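Local coordinates for Mutt/nudix family protein (Deinococcus radiodurans, PDB 2W4E), which probably acts as a magnesium-dependent Nudix hydrolase that cleaves ADP-ribose, the present chain being the Nudix-domain part of the protein without its N-terminal region, at residues L11-Q16 with P85-G90; V67-F72 with W133-E138. All coordinates share one frame; numbering follows the deposited sequence.

Interaction 1 of 2, residues L11-Q16 with P85-G90; sequences LPVTAQ and PLLALG
L11 and L87 lie side by side on one face of a parallel β pair, pointing the same way from neighbouring strands. The side chain of L11 can be followed outward. Its CB passes 4.0 Å from L86 O; CG then swings anti to the backbone N (chi1 169°), where it meets L87 CD1 at 4.0 Å. From there CD2 also lies against L87 CD1 and leads toward the helix 126-141, where A135 and L132 receive the side chain, while CD1 branches away from the partner strand. Branched leucines suit this place because they fill the layer between sheet and helix, as in the mixed sheet of the Nudix α/β/α sandwich. L87 CD1 reaches on to V13 CG2, 3.9 Å away. On the other face sit P12 and A88, and the small methyl of A88 packs near W66 and A63. The backbones join through L11 N to L86 O, A88 N to L11 O and V13 N to A88 O, the last only 2.7 Å long. The N-H groups facing strand 82-93 here belong to L11 and V13, so proline P12, lacking one, costs this pairing no bond. Farther along, V13 O receives the CA-H of L89 at 3.5 Å. G90, with a positive phi of 61° that glycine tolerates easily, turns the chain; a water accepts from G90 N at 2.8 Å and donates weakly to T14 O.

Interaction 2 of 2, residues V67-F72 with W133-E138; sequences VPLPGF and WQARGE
Q134 makes the one hydrogen bond between the helix and the 67-72 segment, giving its NE2 to P70 O at 3.2 Å. The donor lies in the carbonyl plane, on a lone pair, but the N-H...O angle of 138° is bent and the acceptor stands out of the glutamine amide plane. Q134 gets there because CG is anti to the carbonyl carbon and the chain runs extended beyond it (chi2 171°), long enough to span from helix to loop. The acceptor is a backbone carbonyl, which any residue could offer; what proline adds is its ring, which slides past the glutamine in the opposite direction, its CB 3.9 Å from Q134 NE2. Apolar contacts lie next to this bond. L69 CD1 touches the methyl of A135 at 4.0 Å, its CD2 rests 3.8 Å from Q134 O, and its CB faces Q134 OE1; alanine lets the leucine come close to the helix backbone. One turn on, the charged E138 crosses V67 obliquely, OE1 passing 4.1 Å from CG1, while its carboxylate is held in salt bridges by R142 and R141. Across the dimer, P70 packs on G121, and Q134 on W133, of the second subunit. Cutting Q134 back to an alanine would probably leave P70 O without this donor and open a gap beside L69 and the proline ring. With a single bent bond set among leucine, proline and methyl contacts, the helix is joined to the loop more by shape than by polar attraction.

In the fold
From the N terminus, strand 6-14 comes first, and interaction 1 pairs its end with strand 82-93, closing a long loop that holds strands 18-26 and 31-35 and helix 47-59, which carries much of the Nudix signature sequence. Inside that loop begins interaction 2: the chain leaves strand 65-68 at 67-72, and the contact closes only at helix 126-141, beyond 85-90. The two loops therefore cross rather than nest. Strand 82-93 links them, since L87 O and P85 O probably accept from V67 N and L69 N, and P85 also packs on Q134. Together they tie the central mixed sheet to the C-terminal helix, which meets the second subunit through W133.

Interaction 1 of 2, residues L11-Q16 with P85-G90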
loop_
_atom_site.group_PDB
_atom_site.type_symbol
_atom_site.label_atom_id
_atom_site.label_comp_id
_atom_site.label_asym_id
_atom_site.label_seq_id
_atom_site.Cartn_x
_atom_site.Cartn_y
_atom_site.Cartn_z
ATOM N N LEU A 11 0.829 12.228 -4.587
ATOM C CA LEU A 11 -0.507 12.633 -4.191
ATOM C C LEU A 11 -0.593 14.181 -4.219
ATOM O O LEU A 11 -0.054 14.839 -3.342
ATOM C CB LEU A 11 -0.827 12.091 -2.783
ATOM C CG LEU A 11 -2.099 12.633 -2.089
ATOM C CD1 LEU A 11 -3.341 12.399 -3.007
ATOM C CD2 LEU A 11 -2.222 11.896 -0.718
ATOM N N PRO A 12 -1.263 14.768 -5.229
ATOM C CA PRO A 12 -1.258 16.215 -5.359
ATOM C C PRO A 12 -2.483 16.799 -4.639
ATOM O O PRO A 12 -3.624 16.315 -4.845
ATOM C CB PRO A 12 -1.402 16.416 -6.891
ATOM C CG PRO A 12 -1.474 15.040 -7.483
ATOM C CD PRO A 12 -2.017 14.196 -6.357
ATOM N N VAL A 13 -2.267 17.802 -3.784
ATOM C CA VAL A 13 -3.369 18.396 -3.018
ATOM C C VAL A 13 -3.355 19.921 -3.231
ATOM O O VAL A 13 -2.298 20.573 -3.081
ATOM C CB VAL A 13 -3.289 18.042 -1.527
ATOM C CG1 VAL A 13 -4.294 18.868 -0.674
ATOM C CG2 VAL A 13 -3.460 16.506 -1.275
ATOM N N THR A 14 -4.512 20.482 -3.558
ATOM C CA THR A 14 -4.621 21.939 -3.796
ATOM C C THR A 14 -4.680 22.735 -2.470
ATOM O O THR A 14 -4.863 22.139 -1.386
ATOM C CB THR A 14 -5.876 22.236 -4.614
ATOM O OG1 THR A 14 -7.051 22.002 -3.801
ATOM C CG2 THR A 14 -5.917 21.336 -5.803
ATOM N N ALA A 15 -4.516 24.054 -2.559
ATOM C CA ALA A 15 -4.731 24.976 -1.429
ATOM C C ALA A 15 -6.096 24.777 -0.787
ATOM O O ALA A 15 -6.246 24.964 0.413
ATOM C CB ALA A 15 -4.602 26.488 -1.900
ATOM N N GLN A 16 -7.079 24.385 -1.588
ATOM C CA GLN A 16 -8.439 24.118 -1.107
ATOM C C GLN A 16 -8.627 22.723 -0.483
ATOM O O GLN A 16 -9.732 22.385 -0.084
ATOM C CB GLN A 16 -9.433 24.251 -2.271
ATOM C CG GLN A 16 -9.942 25.644 -2.549
ATOM C CD GLN A 16 -8.869 26.653 -2.834
ATOM O OE1 GLN A 16 -8.116 26.515 -3.809
ATOM N NE2 GLN A 16 -8.813 27.710 -2.026
ATOM N N PRO A 85 6.832 7.362 -2.826
ATOM C CA PRO A 85 5.664 8.250 -2.768
ATOM C C PRO A 85 5.995 9.648 -2.236
ATOM O O PRO A 85 6.874 9.780 -1.362
ATOM C CB PRO A 85 4.687 7.506 -1.847
ATOM C CG PRO A 85 5.559 6.677 -0.936
ATOM C CD PRO A 85 6.861 6.389 -1.727
ATOM N N LEU A 86 5.369 10.685 -2.815
ATOM C CA LEU A 86 5.446 12.038 -2.259
ATOM C C LEU A 86 4.062 12.686 -2.134
ATOM O O LEU A 86 3.179 12.515 -3.020
ATOM C CB LEU A 86 6.409 12.964 -3.046
ATOM C CG LEU A 86 7.915 12.561 -3.008
ATOM C CD1 LEU A 86 8.243 11.797 -4.236
ATOM C CD2 LEU A 86 8.872 13.778 -2.870
ATOM N N LEU A 87 3.903 13.453 -1.067
ATOM C CA LEU A 87 2.765 14.362 -0.946
ATOM C C LEU A 87 3.114 15.767 -1.509
ATOM O O LEU A 87 4.047 16.437 -1.021
ATOM C CB LEU A 87 2.384 14.467 0.509
ATOM C CG LEU A 87 1.324 15.511 0.865
ATOM C CD1 LEU A 87 -0.049 15.170 0.162
ATOM C CD2 LEU A 87 1.157 15.538 2.379
ATOM N N ALA A 88 2.373 16.207 -2.515
ATOM C CA ALA A 88 2.550 17.568 -3.070
ATOM C C ALA A 88 1.411 18.502 -2.577
ATOM O O ALA A 88 0.215 18.188 -2.709
ATOM C CB ALA A 88 2.618 17.513 -4.613
ATOM N N LEU A 89 1.783 19.647 -2.000
ATOM C CA LEU A 89 0.785 20.572 -1.429
ATOM C C LEU A 89 0.748 21.865 -2.216
ATOM O O LEU A 89 1.669 22.152 -3.024
ATOM C CB LEU A 89 1.100 20.843 0.060
ATOM C CG LEU A 89 1.107 19.465 0.757
ATOM C CD1 LEU A 89 2.033 19.389 1.927
ATOM C CD2 LEU A 89 -0.325 18.963 1.130
ATOM N N GLY A 90 -0.299 22.655 -1.994
ATOM C CA GLY A 90 -0.394 23.946 -2.700
ATOM C C GLY A 90 -0.438 23.809 -4.215
ATOM O O GLY A 90 0.009 24.703 -4.936
HETATM O O HOH W 1 -2.215 22.677 -0.007
#

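Interaction 2 of 2, residues V67-F72 with W133-E138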
loop_
_atom_site.group_PDB
_atom_site.type_symbol
_atom_site.label_atom_id
_atom_site.label_comp_id
_atom_site.label_asym_id
_atom_site.label_seq_id
_atom_site.Cartn_x
_atom_site.Cartn_y
_atom_site.Cartn_z
ATOM N N VAL A 67 6.491 16.806 0.284
ATOM C CA VAL A 67 6.762 16.054 1.522
ATOM C C VAL A 67 7.028 14.588 1.112
ATOM O O VAL A 67 6.106 13.898 0.632
ATOM C CB VAL A 67 5.581 16.108 2.533
ATOM C CG1 VAL A 67 5.901 15.284 3.842
ATOM C CG2 VAL A 67 5.240 17.563 2.905
ATOM N N PRO A 68 8.296 14.117 1.246
ATOM C CA PRO A 68 8.583 12.737 0.854
ATOM C C PRO A 68 7.990 11.762 1.844
ATOM O O PRO A 68 7.936 12.040 3.024
ATOM C CB PRO A 68 10.144 12.644 0.886
ATOM C CG PRO A 68 10.644 14.050 0.955
ATOM C CD PRO A 68 9.517 14.839 1.664
ATOM N N LEU A 69 7.538 10.615 1.362
ATOM C CA LEU A 69 6.918 9.595 2.255
ATOM C C LEU A 69 7.696 8.299 2.094
ATOM O O LEU A 69 8.494 8.197 1.173
ATOM C CB LEU A 69 5.474 9.378 1.843
ATOM C CG LEU A 69 4.567 10.585 2.074
ATOM C CD1 LEU A 69 3.263 10.319 1.308
ATOM C CD2 LEU A 69 4.338 10.862 3.552
ATOM N N PRO A 70 7.472 7.290 2.967
ATOM C CA PRO A 70 8.351 6.088 2.875
ATOM C C PRO A 70 8.278 5.305 1.542
ATOM O O PRO A 70 7.204 4.839 1.170
ATOM C CB PRO A 70 7.869 5.198 4.031
ATOM C CG PRO A 70 7.327 6.239 5.062
ATOM C CD PRO A 70 6.710 7.352 4.234
ATOM N N GLY A 71 9.417 5.106 0.884
ATOM C CA GLY A 71 9.514 4.216 -0.286
ATOM C C GLY A 71 9.074 2.767 -0.020
ATOM O O GLY A 71 9.108 2.312 1.130
ATOM N N PHE A 72 8.614 2.058 -1.048
ATOM C CA PHE A 72 8.168 0.643 -0.876
ATOM C C PHE A 72 8.359 -0.159 -2.152
ATOM O O PHE A 72 8.380 0.421 -3.227
ATOM C CB PHE A 72 6.687 0.516 -0.407
ATOM C CG PHE A 72 5.660 1.133 -1.366
ATOM C CD1 PHE A 72 4.954 0.321 -2.265
ATOM C CD2 PHE A 72 5.351 2.503 -1.315
ATOM C CE1 PHE A 72 4.002 0.852 -3.164
ATOM C CE2 PHE A 72 4.361 3.065 -2.247
ATOM C CZ PHE A 72 3.685 2.222 -3.122
ATOM N N TRP A 133 -2.782 6.323 2.589
ATOM C CA TRP A 133 -2.638 6.011 3.989
ATOM C C TRP A 133 -1.406 6.709 4.562
ATOM O O TRP A 133 -1.483 7.304 5.620
ATOM C CB TRP A 133 -2.549 4.500 4.229
ATOM C CG TRP A 133 -3.853 3.831 4.169
ATOM C CD1 TRP A 133 -4.297 2.981 3.194
ATOM C CD2 TRP A 133 -4.919 3.945 5.118
ATOM N NE1 TRP A 133 -5.577 2.549 3.484
ATOM C CE2 TRP A 133 -5.988 3.130 4.654
ATOM C CE3 TRP A 133 -5.073 4.635 6.318
ATOM C CZ2 TRP A 133 -7.191 3.002 5.349
ATOM C CZ3 TRP A 133 -6.270 4.497 7.031
ATOM C CH2 TRP A 133 -7.308 3.669 6.542
ATOM N N GLN A 134 -0.263 6.614 3.885
ATOM C CA GLN A 134 0.966 7.208 4.456
ATOM C C GLN A 134 0.878 8.737 4.568
ATOM O O GLN A 134 1.493 9.310 5.453
ATOM C CB GLN A 134 2.194 6.852 3.591
ATOM C CG GLN A 134 2.641 5.367 3.589
ATOM C CD GLN A 134 3.721 5.163 2.505
ATOM O OE1 GLN A 134 3.857 6.001 1.604
ATOM N NE2 GLN A 134 4.446 4.085 2.570
ATOM N N ALA A 135 0.122 9.399 3.683
ATOM C CA ALA A 135 -0.003 10.867 3.726
ATOM C C ALA A 135 -1.015 11.380 4.776
ATOM O O ALA A 135 -1.085 12.575 5.054
ATOM C CB ALA A 135 -0.424 11.384 2.334
ATOM N N ARG A 136 -1.813 10.473 5.325
ATOM C CA ARG A 136 -3.018 10.864 6.100
ATOM C C ARG A 136 -2.672 11.654 7.359
ATOM O O ARG A 136 -3.325 12.651 7.653
ATOM C CB ARG A 136 -3.846 9.614 6.453
ATOM C CG ARG A 136 -5.191 9.922 7.092
ATOM C CD ARG A 136 -5.972 8.618 7.371
ATOM N NE ARG A 136 -7.366 8.993 7.608
ATOM C CZ ARG A 136 -8.425 8.209 7.473
ATOM N NH1 ARG A 136 -8.303 6.935 7.092
ATOM N NH2 ARG A 136 -9.627 8.704 7.741
ATOM N N GLY A 137 -1.633 11.220 8.078
ATOM C CA GLY A 137 -1.188 11.914 9.318
ATOM C C GLY A 137 -0.807 13.362 9.016
ATOM O O GLY A 137 -1.313 14.309 9.661
ATOM N N GLU A 138 0.059 13.539 8.021
ATOM C CA GLU A 138 0.406 14.894 7.509
ATOM C C GLU A 138 -0.808 15.774 7.153
ATOM O O GLU A 138 -0.876 16.942 7.535
ATOM C CB GLU A 138 1.353 14.759 6.305
ATOM C CG GLU A 138 2.042 16.015 5.877
ATOM C CD GLU A 138 3.073 16.576 6.897
ATOM O OE1 GLU A 138 3.960 15.847 7.396
ATOM O OE2 GLU A 138 2.994 17.776 7.185
#